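PDB 2H01: 2-Cys peroxiredoxin from Plasmodium yoelii, which probably reduces hydrogen peroxide and organic hydroperoxides to water and alcohols as a thiol-specific thioredoxin peroxidase. Local coordinates for residues Lys31-Leu36 / Ala156-Glu161; Ala81-Pro86 / Gly93-Thr98; Phe124-Lys129 / Val133-Val138. All blocks are in the same frame, centred on the assembly; numbering follows the deposited sequence.

Contact 1 (Lys31-Leu36 / Ala156-Glu161)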
ATOM      1  N   LYS A  31       5.421   9.419 -11.738  1.00 30.41           N
ATOM      2  CA  LYS A  31       5.175   8.239 -12.552  1.00 30.65           C
ATOM      3  C   LYS A  31       3.821   7.627 -12.228  1.00 29.94           C
ATOM      4  O   LYS A  31       2.946   7.546 -13.085  1.00 30.52           O
ATOM      5  CB  LYS A  31       6.269   7.181 -12.335  1.00 32.51           C
ATOM      6  CG  LYS A  31       7.679   7.642 -12.692  1.00 33.99           C
ATOM      7  CD  LYS A  31       7.784   8.007 -14.162  1.00 36.70           C
ATOM      8  CE  LYS A  31       9.055   8.789 -14.449  1.00 40.12           C
ATOM      9  NZ  LYS A  31      10.270   8.070 -13.968  1.00 43.70           N
ATOM     10  N   LYS A  32       3.642   7.310 -10.952  1.00 28.62           N
ATOM     11  CA  LYS A  32       2.570   6.471 -10.457  1.00 28.47           C
ATOM     12  C   LYS A  32       1.998   7.072  -9.180  1.00 27.47           C
ATOM     13  O   LYS A  32       2.701   7.759  -8.463  1.00 29.37           O
ATOM     14  CB  LYS A  32       3.139   5.101 -10.133  1.00 29.01           C
ATOM     15  CG  LYS A  32       2.628   4.005 -10.992  1.00 31.77           C
ATOM     16  CD  LYS A  32       3.171   4.091 -12.395  1.00 34.65           C
ATOM     17  CE  LYS A  32       2.794   2.854 -13.160  1.00 38.22           C
ATOM     18  NZ  LYS A  32       1.340   2.853 -13.402  1.00 38.81           N
ATOM     19  N   TYR A  33       0.738   6.781  -8.868  1.00 25.82           N
ATOM     20  CA  TYR A  33       0.249   7.052  -7.525  1.00 23.63           C
ATOM     21  C   TYR A  33       0.646   5.759  -6.816  1.00 21.85           C
ATOM     22  O   TYR A  33       0.809   4.729  -7.472  1.00 20.71           O
ATOM     23  CB  TYR A  33      -1.278   7.190  -7.504  1.00 23.94           C
ATOM     24  CG  TYR A  33      -1.818   8.377  -8.252  1.00 22.49           C
ATOM     25  CD1 TYR A  33      -1.773   8.424  -9.648  1.00 23.82           C
ATOM     26  CD2 TYR A  33      -2.391   9.448  -7.566  1.00 21.02           C
ATOM     27  CE1 TYR A  33      -2.292   9.511 -10.349  1.00 24.92           C
ATOM     28  CE2 TYR A  33      -2.916  10.542  -8.247  1.00 22.84           C
ATOM     29  CZ  TYR A  33      -2.862  10.569  -9.640  1.00 24.66           C
ATOM     30  OH  TYR A  33      -3.360  11.647 -10.323  1.00 23.59           O
ATOM     31  N   VAL A  34       0.801   5.793  -5.499  1.00 19.99           N
ATOM     32  CA  VAL A  34       1.194   4.581  -4.788  1.00 19.30           C
ATOM     33  C   VAL A  34       0.228   4.213  -3.676  1.00 18.80           C
ATOM     34  O   VAL A  34      -0.174   5.071  -2.903  1.00 19.30           O
ATOM     35  CB  VAL A  34       2.597   4.725  -4.147  1.00 18.95           C
ATOM     36  CG1 VAL A  34       2.974   3.429  -3.413  1.00 17.10           C
ATOM     37  CG2 VAL A  34       3.636   5.058  -5.219  1.00 16.98           C
ATOM     38  N   LEU A  35      -0.156   2.937  -3.621  1.00 18.07           N
ATOM     39  CA  LEU A  35      -1.016   2.457  -2.547  1.00 17.48           C
ATOM     40  C   LEU A  35      -0.114   1.540  -1.724  1.00 18.38           C
ATOM     41  O   LEU A  35       0.131   0.388  -2.099  1.00 19.59           O
ATOM     42  CB  LEU A  35      -2.226   1.668  -3.070  1.00 15.42           C
ATOM     43  CG  LEU A  35      -3.426   1.391  -2.126  1.00 14.34           C
ATOM     44  CD1 LEU A  35      -3.092   0.359  -1.072  1.00 14.57           C
ATOM     45  CD2 LEU A  35      -3.856   2.674  -1.465  1.00 14.29           C
ATOM     46  N   LEU A  36       0.409   2.073  -0.627  1.00 17.68           N
ATOM     47  CA  LEU A  36       1.273   1.313   0.267  1.00 17.03           C
ATOM     48  C   LEU A  36       0.402   0.762   1.386  1.00 18.42           C
ATOM     49  O   LEU A  36      -0.320   1.522   2.041  1.00 19.69           O
ATOM     50  CB  LEU A  36       2.352   2.220   0.875  1.00 14.46           C
ATOM     51  CG  LEU A  36       3.213   1.551   1.967  1.00 15.51           C
ATOM     52  CD1 LEU A  36       4.108   0.490   1.336  1.00 15.46           C
ATOM     53  CD2 LEU A  36       4.061   2.589   2.699  1.00 14.29           C
ATOM     54  N   ALA A 156     -11.821   9.889  -6.367  1.00 20.08           N
ATOM     55  CA  ALA A 156     -12.099  11.210  -5.823  1.00 20.74           C
ATOM     56  C   ALA A 156     -10.804  12.041  -5.839  1.00 21.67           C
ATOM     57  O   ALA A 156     -10.811  13.220  -6.224  1.00 21.56           O
ATOM     58  CB  ALA A 156     -12.643  11.091  -4.392  1.00 19.00           C
ATOM     59  N   LEU A 157      -9.697  11.433  -5.421  1.00 21.29           N
ATOM     60  CA  LEU A 157      -8.432  12.160  -5.413  1.00 21.35           C
ATOM     61  C   LEU A 157      -8.132  12.683  -6.824  1.00 21.79           C
ATOM     62  O   LEU A 157      -7.918  13.883  -7.014  1.00 22.16           O
ATOM     63  CB  LEU A 157      -7.281  11.262  -4.934  1.00 20.54           C
ATOM     64  CG  LEU A 157      -5.849  11.812  -5.081  1.00 19.68           C
ATOM     65  CD1 LEU A 157      -5.695  13.132  -4.303  1.00 18.10           C
ATOM     66  CD2 LEU A 157      -4.843  10.772  -4.542  1.00 18.01           C
ATOM     67  N   GLN A 158      -8.140  11.786  -7.807  1.00 20.71           N
ATOM     68  CA  GLN A 158      -7.853  12.191  -9.171  1.00 21.20           C
ATOM     69  C   GLN A 158      -8.864  13.203  -9.703  1.00 21.60           C
ATOM     70  O   GLN A 158      -8.510  14.044 -10.520  1.00 21.32           O
ATOM     71  CB  GLN A 158      -7.743  10.957 -10.076  1.00 20.45           C
ATOM     72  CG  GLN A 158      -6.694   9.979  -9.525  1.00 20.64           C
ATOM     73  CD  GLN A 158      -6.415   8.786 -10.415  1.00 21.52           C
ATOM     74  OE1 GLN A 158      -7.260   8.359 -11.197  1.00 22.32           O
ATOM     75  NE2 GLN A 158      -5.215   8.225 -10.278  1.00 18.66           N
ATOM     76  N   HIS A 159     -10.105  13.151  -9.222  1.00 21.85           N
ATOM     77  CA  HIS A 159     -11.100  14.115  -9.665  1.00 21.32           C
ATOM     78  C   HIS A 159     -10.804  15.471  -9.000  1.00 21.00           C
ATOM     79  O   HIS A 159     -10.977  16.526  -9.615  1.00 20.92           O
ATOM     80  CB  HIS A 159     -12.520  13.658  -9.307  1.00 22.93           C
ATOM     81  CG  HIS A 159     -13.595  14.455  -9.982  1.00 26.06           C
ATOM     82  ND1 HIS A 159     -13.941  14.272 -11.307  1.00 26.85           N
ATOM     83  CD2 HIS A 159     -14.382  15.460  -9.525  1.00 27.44           C
ATOM     84  CE1 HIS A 159     -14.893  15.127 -11.634  1.00 27.76           C
ATOM     85  NE2 HIS A 159     -15.179  15.861 -10.572  1.00 28.99           N
ATOM     86  N   HIS A 160     -10.340  15.443  -7.754  1.00 19.14           N
ATOM     87  CA  HIS A 160     -10.006  16.675  -7.038  1.00 19.35           C
ATOM     88  C   HIS A 160      -8.766  17.380  -7.611  1.00 20.26           C
ATOM     89  O   HIS A 160      -8.694  18.609  -7.616  1.00 19.43           O
ATOM     90  CB  HIS A 160      -9.765  16.389  -5.557  1.00 19.01           C
ATOM     91  CG  HIS A 160     -10.975  15.891  -4.829  1.00 17.74           C
ATOM     92  ND1 HIS A 160     -10.944  15.535  -3.499  1.00 15.83           N
ATOM     93  CD2 HIS A 160     -12.243  15.669  -5.249  1.00 17.63           C
ATOM     94  CE1 HIS A 160     -12.141  15.115  -3.129  1.00 15.99           C
ATOM     95  NE2 HIS A 160     -12.949  15.187  -4.174  1.00 16.57           N
ATOM     96  N   GLU A 161      -7.791  16.604  -8.079  1.00 21.96           N
ATOM     97  CA  GLU A 161      -6.574  17.170  -8.661  1.00 25.14           C
ATOM     98  C   GLU A 161      -6.921  17.875  -9.974  1.00 25.50           C
ATOM     99  O   GLU A 161      -6.320  18.882 -10.345  1.00 25.26           O
ATOM    100  CB  GLU A 161      -5.556  16.066  -8.958  1.00 26.86           C
ATOM    101  CG  GLU A 161      -5.092  15.255  -7.744  1.00 29.04           C
ATOM    102  CD  GLU A 161      -4.117  14.159  -8.144  1.00 31.40           C
ATOM    103  OE1 GLU A 161      -4.461  13.364  -9.044  1.00 33.36           O
ATOM    104  OE2 GLU A 161      -3.012  14.087  -7.569  1.00 30.36           O
TER
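Y33 leaves its strand with CG anti to its carbonyl carbon (chi1 -66°), and E161, with the same kind of first torsion and an extended chain beyond CG, reaches back from the helix, so phenol and carboxylate meet from opposite directions. The contact lays helix 147-163 against the central sheet of the thioredoxin-like peroxiredoxin fold. Strand 33-36 and helix 156-161 run roughly antiparallel, with their axes 12.3 Å apart at closest approach, and the Y33 ring spans much of that gap. Its OH donates to OE1 of E161; the modelled OH to OE1 separation of 2.4 Å is very short, so its exact length is doubtful. The carboxylate sits at the ring edge, near the ring plane but turned 53° from it. K129 adds a weak hydrogen bond between its NZ and the same phenol oxygen, and its charge could help to stabilise a carboxylate here. Q158 approaches differently, placing NE2 of its amide over one face of the ring, toward the rim, with the two planes 56° apart. This NE2 is hydrogen-bonded to the backbone O of R64, which helps to hold it above Y33. L157, which also packs on L126 of the adjoining strand, comes in obliquely, its CD2 lying 4.1 Å from CD2 of Y33. On the Q158 face, the closest approach is 3.2 Å, from NE2 of Q158 to CE1 of Y33.

Contact 2 (Ala81-Pro86 / Gly93-Thr98); sequences AWKKTP and GNIKHT
G93 meets the residues at and just after the end of helix 76-83 through its backbone: its N donates to T85 O at 3.1 Å. Its own O turns toward K83, where it lies 3.2 Å from CA in a CA-H...O contact; the carbonyl oxygens of K83 and G93, both acceptors, are also close. N94 is the centre of an inverse gamma turn, with a weak bond from I95 N to G93 O, and its ND2 comes to 3.7 Å from CE of K83. The turn lies in the later part of the loop that leads from helix 76-83 to strand 98-101 in the thioredoxin-like fold. At I95 the lysine is gripped: a bend at chi3 (62°) carries K83 NZ to I95 O, 3.1 Å away, while CE rests 3.9 Å from CG1 of I95. The ammonium also donates to F15 O, with weak bonds to G16 O and N18 OD1, so this buried charge is held by several oxygens. Next to K83, W82 bonds through NE1 to G90 O, its side chain about 8 Å from that of C47, the predicted peroxidatic cysteine. At H97 a water continues the link, lying 2.7 Å from K83 NZ and 2.8 Å from H97 O.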
ATOM      1  N   ALA A  81       9.073 -17.335  -0.505  1.00 26.97           N
ATOM      2  CA  ALA A  81       8.619 -18.642  -0.059  1.00 27.30           C
ATOM      3  C   ALA A  81       7.109 -18.655   0.161  1.00 27.11           C
ATOM      4  O   ALA A  81       6.463 -19.688  -0.019  1.00 27.93           O
ATOM      5  CB  ALA A  81       9.337 -19.033   1.235  1.00 25.51           C
ATOM      6  N   TRP A  82       6.548 -17.512   0.548  1.00 27.34           N
ATOM      7  CA  TRP A  82       5.110 -17.424   0.789  1.00 28.42           C
ATOM      8  C   TRP A  82       4.342 -17.366  -0.529  1.00 29.97           C
ATOM      9  O   TRP A  82       3.204 -17.819  -0.611  1.00 30.68           O
ATOM     10  CB  TRP A  82       4.785 -16.194   1.634  1.00 28.87           C
ATOM     11  CG  TRP A  82       3.444 -16.237   2.288  1.00 28.62           C
ATOM     12  CD1 TRP A  82       2.758 -17.346   2.674  1.00 29.38           C
ATOM     13  CD2 TRP A  82       2.689 -15.115   2.761  1.00 28.38           C
ATOM     14  NE1 TRP A  82       1.624 -16.993   3.367  1.00 29.74           N
ATOM     15  CE2 TRP A  82       1.558 -15.627   3.436  1.00 29.09           C
ATOM     16  CE3 TRP A  82       2.863 -13.726   2.685  1.00 27.41           C
ATOM     17  CZ2 TRP A  82       0.602 -14.800   4.035  1.00 29.32           C
ATOM     18  CZ3 TRP A  82       1.917 -12.903   3.278  1.00 28.51           C
ATOM     19  CH2 TRP A  82       0.798 -13.443   3.948  1.00 27.92           C
ATOM     20  N   LYS A  83       4.969 -16.798  -1.556  1.00 30.39           N
ATOM     21  CA  LYS A  83       4.345 -16.718  -2.868  1.00 30.59           C
ATOM     22  C   LYS A  83       4.380 -18.104  -3.518  1.00 30.64           C
ATOM     23  O   LYS A  83       3.502 -18.448  -4.306  1.00 30.35           O
ATOM     24  CB  LYS A  83       5.079 -15.709  -3.766  1.00 30.47           C
ATOM     25  CG  LYS A  83       4.923 -14.250  -3.347  1.00 28.31           C
ATOM     26  CD  LYS A  83       5.537 -13.302  -4.366  1.00 27.17           C
ATOM     27  CE  LYS A  83       4.851 -13.430  -5.718  1.00 25.42           C
ATOM     28  NZ  LYS A  83       5.326 -12.427  -6.703  1.00 25.43           N
ATOM     29  N   LYS A  84       5.402 -18.893  -3.188  1.00 30.64           N
ATOM     30  CA  LYS A  84       5.527 -20.239  -3.744  1.00 31.85           C
ATOM     31  C   LYS A  84       4.672 -21.248  -2.988  1.00 33.24           C
ATOM     32  O   LYS A  84       4.761 -22.452  -3.238  1.00 34.14           O
ATOM     33  CB  LYS A  84       6.986 -20.693  -3.731  1.00 29.42           C
ATOM     34  CG  LYS A  84       7.814 -20.059  -4.821  1.00 27.96           C
ATOM     35  CD  LYS A  84       9.261 -20.450  -4.699  1.00 24.72           C
ATOM     36  CE  LYS A  84      10.057 -19.857  -5.838  1.00 26.40           C
ATOM     37  NZ  LYS A  84      11.520 -19.913  -5.535  1.00 28.25           N
ATOM     38  N   THR A  85       3.847 -20.744  -2.070  1.00 33.19           N
ATOM     39  CA  THR A  85       2.957 -21.585  -1.270  1.00 33.94           C
ATOM     40  C   THR A  85       1.508 -21.349  -1.705  1.00 34.89           C
ATOM     41  O   THR A  85       0.971 -20.249  -1.548  1.00 34.98           O
ATOM     42  CB  THR A  85       3.093 -21.269   0.240  1.00 33.40           C
ATOM     43  OG1 THR A  85       4.460 -21.435   0.642  1.00 32.75           O
ATOM     44  CG2 THR A  85       2.216 -22.205   1.062  1.00 31.86           C
ATOM     45  N   PRO A  86       0.858 -22.392  -2.246  1.00 35.44           N
ATOM     46  CA  PRO A  86      -0.525 -22.374  -2.733  1.00 35.11           C
ATOM     47  C   PRO A  86      -1.532 -21.936  -1.691  1.00 35.26           C
ATOM     48  O   PRO A  86      -1.369 -22.208  -0.498  1.00 35.05           O
ATOM     49  CB  PRO A  86      -0.768 -23.822  -3.161  1.00 34.51           C
ATOM     50  CG  PRO A  86       0.612 -24.349  -3.452  1.00 35.98           C
ATOM     51  CD  PRO A  86       1.423 -23.752  -2.339  1.00 36.25           C
ATOM     52  N   GLY A  93       0.106 -17.535  -2.884  1.00 32.72           N
ATOM     53  CA  GLY A  93       0.296 -17.904  -4.267  1.00 31.25           C
ATOM     54  C   GLY A  93       1.013 -16.831  -5.039  1.00 32.07           C
ATOM     55  O   GLY A  93       1.718 -16.005  -4.478  1.00 31.59           O
ATOM     56  N   ASN A  94       0.802 -16.834  -6.341  1.00 33.06           N
ATOM     57  CA  ASN A  94       1.575 -16.005  -7.242  1.00 33.74           C
ATOM     58  C   ASN A  94       0.995 -14.614  -7.497  1.00 32.97           C
ATOM     59  O   ASN A  94       0.629 -14.297  -8.615  1.00 33.09           O
ATOM     60  CB  ASN A  94       1.777 -16.728  -8.554  1.00 35.37           C
ATOM     61  CG  ASN A  94       2.975 -16.256  -9.276  1.00 37.56           C
ATOM     62  OD1 ASN A  94       3.138 -16.526 -10.451  1.00 39.74           O
ATOM     63  ND2 ASN A  94       3.830 -15.533  -8.585  1.00 38.72           N
ATOM     64  N   ILE A  95       0.916 -13.791  -6.461  1.00 20.00           N
ATOM     65  CA  ILE A  95       0.424 -12.438  -6.624  1.00 20.00           C
ATOM     66  C   ILE A  95       1.304 -11.622  -7.550  1.00 20.00           C
ATOM     67  O   ILE A  95       2.495 -11.859  -7.690  1.00 29.78           O
ATOM     68  CB  ILE A  95       0.261 -11.730  -5.281  1.00 20.00           C
ATOM     69  CG1 ILE A  95       1.626 -11.488  -4.630  1.00 20.00           C
ATOM     70  CG2 ILE A  95      -0.658 -12.492  -4.401  1.00 20.00           C
ATOM     71  CD1 ILE A  95       1.678 -10.287  -3.770  1.00 20.00           C
ATOM     72  N   LYS A  96       0.694 -10.658  -8.202  1.00 28.96           N
ATOM     73  CA  LYS A  96       1.300 -10.083  -9.371  0.50 28.21           C
ATOM     74  C   LYS A  96       1.827  -8.672  -9.118  1.00 29.01           C
ATOM     75  O   LYS A  96       2.409  -8.046  -9.989  1.00 29.25           O
ATOM     76  CB  LYS A  96       0.355 -10.179 -10.553  0.50 26.88           C
ATOM     77  CG  LYS A  96       0.340 -11.555 -11.172  0.50 25.81           C
ATOM     78  CD  LYS A  96       1.749 -12.008 -11.517  0.50 25.91           C
ATOM     79  CE  LYS A  96       1.863 -13.518 -11.716  0.50 25.46           C
ATOM     80  NZ  LYS A  96       1.140 -14.062 -12.881  0.50 23.90           N
ATOM     81  N   HIS A  97       1.661  -8.203  -7.891  1.00 28.50           N
ATOM     82  CA  HIS A  97       2.160  -6.880  -7.515  1.00 27.68           C
ATOM     83  C   HIS A  97       3.309  -7.069  -6.514  1.00 28.61           C
ATOM     84  O   HIS A  97       3.433  -8.125  -5.902  1.00 30.48           O
ATOM     85  CB  HIS A  97       1.039  -6.010  -6.928  1.00 26.33           C
ATOM     86  CG  HIS A  97       0.463  -6.517  -5.643  1.00 24.67           C
ATOM     87  ND1 HIS A  97       0.987  -6.187  -4.412  1.00 22.71           N
ATOM     88  CD2 HIS A  97      -0.631  -7.275  -5.395  1.00 22.62           C
ATOM     89  CE1 HIS A  97       0.236  -6.713  -3.460  1.00 22.02           C
ATOM     90  NE2 HIS A  97      -0.753  -7.377  -4.031  1.00 22.31           N
ATOM     91  N   THR A  98       4.147  -6.057  -6.342  1.00 29.04           N
ATOM     92  CA  THR A  98       5.293  -6.197  -5.457  1.00 28.99           C
ATOM     93  C   THR A  98       5.074  -6.134  -3.948  1.00 27.66           C
ATOM     94  O   THR A  98       4.210  -5.423  -3.448  1.00 27.39           O
ATOM     95  CB  THR A  98       6.435  -5.195  -5.856  1.00 30.63           C
ATOM     96  OG1 THR A  98       6.991  -4.587  -4.679  1.00 31.68           O
ATOM     97  CG2 THR A  98       5.931  -4.137  -6.805  1.00 30.64           C
TER
HETATM   98  O   HOH W   1       5.262 -10.164  -5.262  1.00 17.20           O

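Contact 3 (Phe124-Lys129 / Val133-Val138)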
ATOM      1  N   PHE A 124      -3.732   1.258   5.126  1.00 21.24           N
ATOM      2  CA  PHE A 124      -3.722   1.572   3.695  1.00 21.28           C
ATOM      3  C   PHE A 124      -3.295   3.029   3.591  1.00 21.26           C
ATOM      4  O   PHE A 124      -3.922   3.910   4.178  1.00 24.68           O
ATOM      5  CB  PHE A 124      -5.106   1.397   3.044  1.00 21.58           C
ATOM      6  CG  PHE A 124      -5.609  -0.026   3.027  1.00 21.87           C
ATOM      7  CD1 PHE A 124      -4.854  -1.046   2.455  1.00 22.65           C
ATOM      8  CD2 PHE A 124      -6.834  -0.350   3.611  1.00 20.77           C
ATOM      9  CE1 PHE A 124      -5.313  -2.379   2.469  1.00 22.30           C
ATOM     10  CE2 PHE A 124      -7.298  -1.673   3.631  1.00 19.73           C
ATOM     11  CZ  PHE A 124      -6.536  -2.686   3.062  1.00 19.93           C
ATOM     12  N   VAL A 125      -2.220   3.281   2.858  1.00 19.95           N
ATOM     13  CA  VAL A 125      -1.703   4.635   2.702  1.00 19.11           C
ATOM     14  C   VAL A 125      -1.625   5.012   1.230  1.00 19.48           C
ATOM     15  O   VAL A 125      -0.875   4.411   0.461  1.00 19.42           O
ATOM     16  CB  VAL A 125      -0.303   4.751   3.325  1.00 19.83           C
ATOM     17  CG1 VAL A 125       0.158   6.209   3.327  1.00 19.78           C
ATOM     18  CG2 VAL A 125      -0.332   4.191   4.745  1.00 19.25           C
ATOM     19  N   LEU A 126      -2.407   6.010   0.838  1.00 19.38           N
ATOM     20  CA  LEU A 126      -2.424   6.446  -0.552  1.00 18.54           C
ATOM     21  C   LEU A 126      -1.536   7.675  -0.713  1.00 17.35           C
ATOM     22  O   LEU A 126      -1.693   8.664   0.006  1.00 17.03           O
ATOM     23  CB  LEU A 126      -3.864   6.747  -0.992  1.00 17.96           C
ATOM     24  CG  LEU A 126      -4.074   7.429  -2.345  1.00 18.61           C
ATOM     25  CD1 LEU A 126      -3.507   6.574  -3.474  1.00 17.21           C
ATOM     26  CD2 LEU A 126      -5.557   7.699  -2.544  1.00 17.92           C
ATOM     27  N   ILE A 127      -0.689   7.645  -1.586  1.00 20.00           N
ATOM     28  CA  ILE A 127       0.319   8.657  -1.877  1.00 20.00           C
ATOM     29  C   ILE A 127       0.203   9.153  -3.315  1.00 20.00           C
ATOM     30  O   ILE A 127       0.033   8.330  -4.243  1.00 18.20           O
ATOM     31  CB  ILE A 127       1.732   8.099  -1.622  1.00 20.00           C
ATOM     32  CG1 ILE A 127       1.795   7.408  -0.258  1.00 20.00           C
ATOM     33  CG2 ILE A 127       2.766   9.211  -1.709  1.00 20.00           C
ATOM     34  CD1 ILE A 127       3.041   6.578  -0.052  1.00 20.00           C
ATOM     35  N   ASP A 128       0.181  10.455  -3.627  1.00 18.16           N
ATOM     36  CA  ASP A 128       0.063  10.937  -5.011  1.00 20.19           C
ATOM     37  C   ASP A 128       1.392  10.874  -5.759  1.00 22.17           C
ATOM     38  O   ASP A 128       2.399  10.436  -5.205  1.00 21.90           O
ATOM     39  CB  ASP A 128      -0.513  12.362  -5.076  1.00 21.59           C
ATOM     40  CG  ASP A 128       0.381  13.399  -4.417  1.00 23.92           C
ATOM     41  OD1 ASP A 128       1.615  13.206  -4.347  1.00 25.11           O
ATOM     42  OD2 ASP A 128      -0.164  14.431  -3.979  1.00 24.85           O
ATOM     43  N   LYS A 129       1.404  11.397  -6.973  1.00 23.18           N
ATOM     44  CA  LYS A 129       2.550  11.310  -7.854  1.00 23.34           C
ATOM     45  C   LYS A 129       3.672  12.273  -7.459  1.00 24.29           C
ATOM     46  O   LYS A 129       4.764  12.238  -8.001  1.00 24.72           O
ATOM     47  CB  LYS A 129       2.106  11.550  -9.282  1.00 23.64           C
ATOM     48  CG  LYS A 129       0.882  10.779  -9.656  1.00 23.51           C
ATOM     49  CD  LYS A 129       0.906  10.398 -11.118  1.00 24.11           C
ATOM     50  CE  LYS A 129       0.691  11.596 -12.019  1.00 23.83           C
ATOM     51  NZ  LYS A 129      -0.597  12.254 -11.761  1.00 25.53           N
ATOM     52  N   VAL A 133       1.029  12.253   1.029  1.00 18.66           N
ATOM     53  CA  VAL A 133       0.021  11.325   1.538  1.00 17.46           C
ATOM     54  C   VAL A 133      -1.380  11.921   1.431  1.00 18.09           C
ATOM     55  O   VAL A 133      -1.618  13.029   1.903  1.00 20.18           O
ATOM     56  CB  VAL A 133       0.263  10.952   3.036  1.00 16.23           C
ATOM     57  CG1 VAL A 133      -0.919  10.110   3.566  1.00 16.05           C
ATOM     58  CG2 VAL A 133       1.560  10.170   3.190  1.00 14.29           C
ATOM     59  N   GLN A 134      -2.310  11.180   0.828  1.00 18.40           N
ATOM     60  CA  GLN A 134      -3.686  11.664   0.694  1.00 19.70           C
ATOM     61  C   GLN A 134      -4.634  11.061   1.738  1.00 20.59           C
ATOM     62  O   GLN A 134      -5.632  11.673   2.114  1.00 21.54           O
ATOM     63  CB  GLN A 134      -4.188  11.397  -0.723  1.00 19.10           C
ATOM     64  CG  GLN A 134      -3.277  12.005  -1.800  1.00 19.95           C
ATOM     65  CD  GLN A 134      -3.077  13.508  -1.640  1.00 20.63           C
ATOM     66  OE1 GLN A 134      -1.951  14.010  -1.738  1.00 22.25           O
ATOM     67  NE2 GLN A 134      -4.165  14.233  -1.400  1.00 20.17           N
ATOM     68  N   HIS A 135      -4.338   9.852   2.199  1.00 22.08           N
ATOM     69  CA  HIS A 135      -5.163   9.252   3.233  1.00 23.09           C
ATOM     70  C   HIS A 135      -4.418   8.151   3.963  1.00 24.18           C
ATOM     71  O   HIS A 135      -3.417   7.623   3.479  1.00 24.49           O
ATOM     72  CB  HIS A 135      -6.487   8.703   2.681  1.00 24.44           C
ATOM     73  CG  HIS A 135      -6.369   7.367   2.007  1.00 25.69           C
ATOM     74  ND1 HIS A 135      -5.849   6.255   2.635  1.00 25.42           N
ATOM     75  CD2 HIS A 135      -6.716   6.966   0.759  1.00 26.92           C
ATOM     76  CE1 HIS A 135      -5.876   5.229   1.804  1.00 24.22           C
ATOM     77  NE2 HIS A 135      -6.399   5.634   0.659  1.00 27.05           N
ATOM     78  N   LEU A 136      -4.865   7.907   5.176  1.00 23.83           N
ATOM     79  CA  LEU A 136      -4.456   6.782   5.970  1.00 23.39           C
ATOM     80  C   LEU A 136      -5.703   6.052   6.427  1.00 23.09           C
ATOM     81  O   LEU A 136      -6.579   6.616   7.052  1.00 23.63           O
ATOM     82  CB  LEU A 136      -3.641   7.279   7.163  1.00 24.79           C
ATOM     83  CG  LEU A 136      -2.991   6.309   8.123  1.00 26.62           C
ATOM     84  CD1 LEU A 136      -1.592   6.748   8.348  1.00 27.82           C
ATOM     85  CD2 LEU A 136      -3.745   6.339   9.410  1.00 27.92           C
ATOM     86  N   LEU A 137      -5.771   4.779   6.103  1.00 21.58           N
ATOM     87  CA  LEU A 137      -6.908   3.978   6.540  1.00 21.30           C
ATOM     88  C   LEU A 137      -6.416   2.908   7.517  1.00 22.02           C
ATOM     89  O   LEU A 137      -5.487   2.172   7.218  1.00 23.33           O
ATOM     90  CB  LEU A 137      -7.585   3.325   5.331  1.00 18.47           C
ATOM     91  CG  LEU A 137      -8.893   3.932   4.810  1.00 18.97           C
ATOM     92  CD1 LEU A 137      -8.809   5.429   4.684  1.00 16.15           C
ATOM     93  CD2 LEU A 137      -9.213   3.303   3.453  1.00 18.72           C
ATOM     94  N   VAL A 138      -7.046   2.831   8.683  1.00 22.22           N
ATOM     95  CA  VAL A 138      -6.649   1.864   9.695  1.00 22.68           C
ATOM     96  C   VAL A 138      -7.811   1.136  10.348  1.00 22.89           C
ATOM     97  O   VAL A 138      -8.980   1.398  10.056  1.00 23.50           O
ATOM     98  CB  VAL A 138      -5.865   2.546  10.827  1.00 23.93           C
ATOM     99  CG1 VAL A 138      -4.437   2.841  10.381  1.00 23.36           C
ATOM    100  CG2 VAL A 138      -6.591   3.822  11.238  1.00 22.83           C
TER
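F124 and L137 form a hydrogen-bonded antiparallel pair, joined by F124 N to L137 O at 2.9 Å and L137 N to F124 O at 2.8 Å. Their CB atoms pack against each other, and the CB of L137 lies at the edge of the F124 ring. F124 O also faces the imidazole edge of H135, in the ring plane and 3.3 Å from CE1. V125, opposite L136 in a non-hydrogen-bonded pair, turns to the other side of the sheet, where its CG1 touches CG1 of V133 at 4.1 Å. L126 sends its side chain to the F124 side and puts CB over one face of the H135 ring, a CH-pi contact 3.5 Å from the centroid and 28° off the normal. H135 attains this with CG held between its backbone N and carbonyl carbon (chi1 80°), the ring leaning toward the partner strand, over L126. Here the beta hairpin of strands 119-127 and 133-138 has a beta bulge: L126 O receives a nearly straight bond from Q134 N at 2.7 Å, while L126 N donates to H135 O at 3.3 Å. The register has therefore moved by one at I127, which pairs with V133. D128 then leads into the turn, its OD1 accepting from the backbone N of Q130 and of V132.

How the contacts relate
Following the chain from the N terminus, strand 33-38 opens contact 1, which closes only when helix 147-163 folds back onto it, some 120 residues later. The other two contacts fall within that span, one after the other. Contact 2 closes first, a short loop between helix 76-83 and strand 98-101; contact 3 then closes the tighter hairpin of strands 119-127 and 133-138. Contacts 1 and 3 adjoin, because strands 33-38 and 119-127 are sheet neighbours: L36 O and V125 N lie 2.7 Å apart, and L157 packs on Q134. Contact 2 stands apart, its centre about 26 Å from that of contact 1 and across the chain's centre.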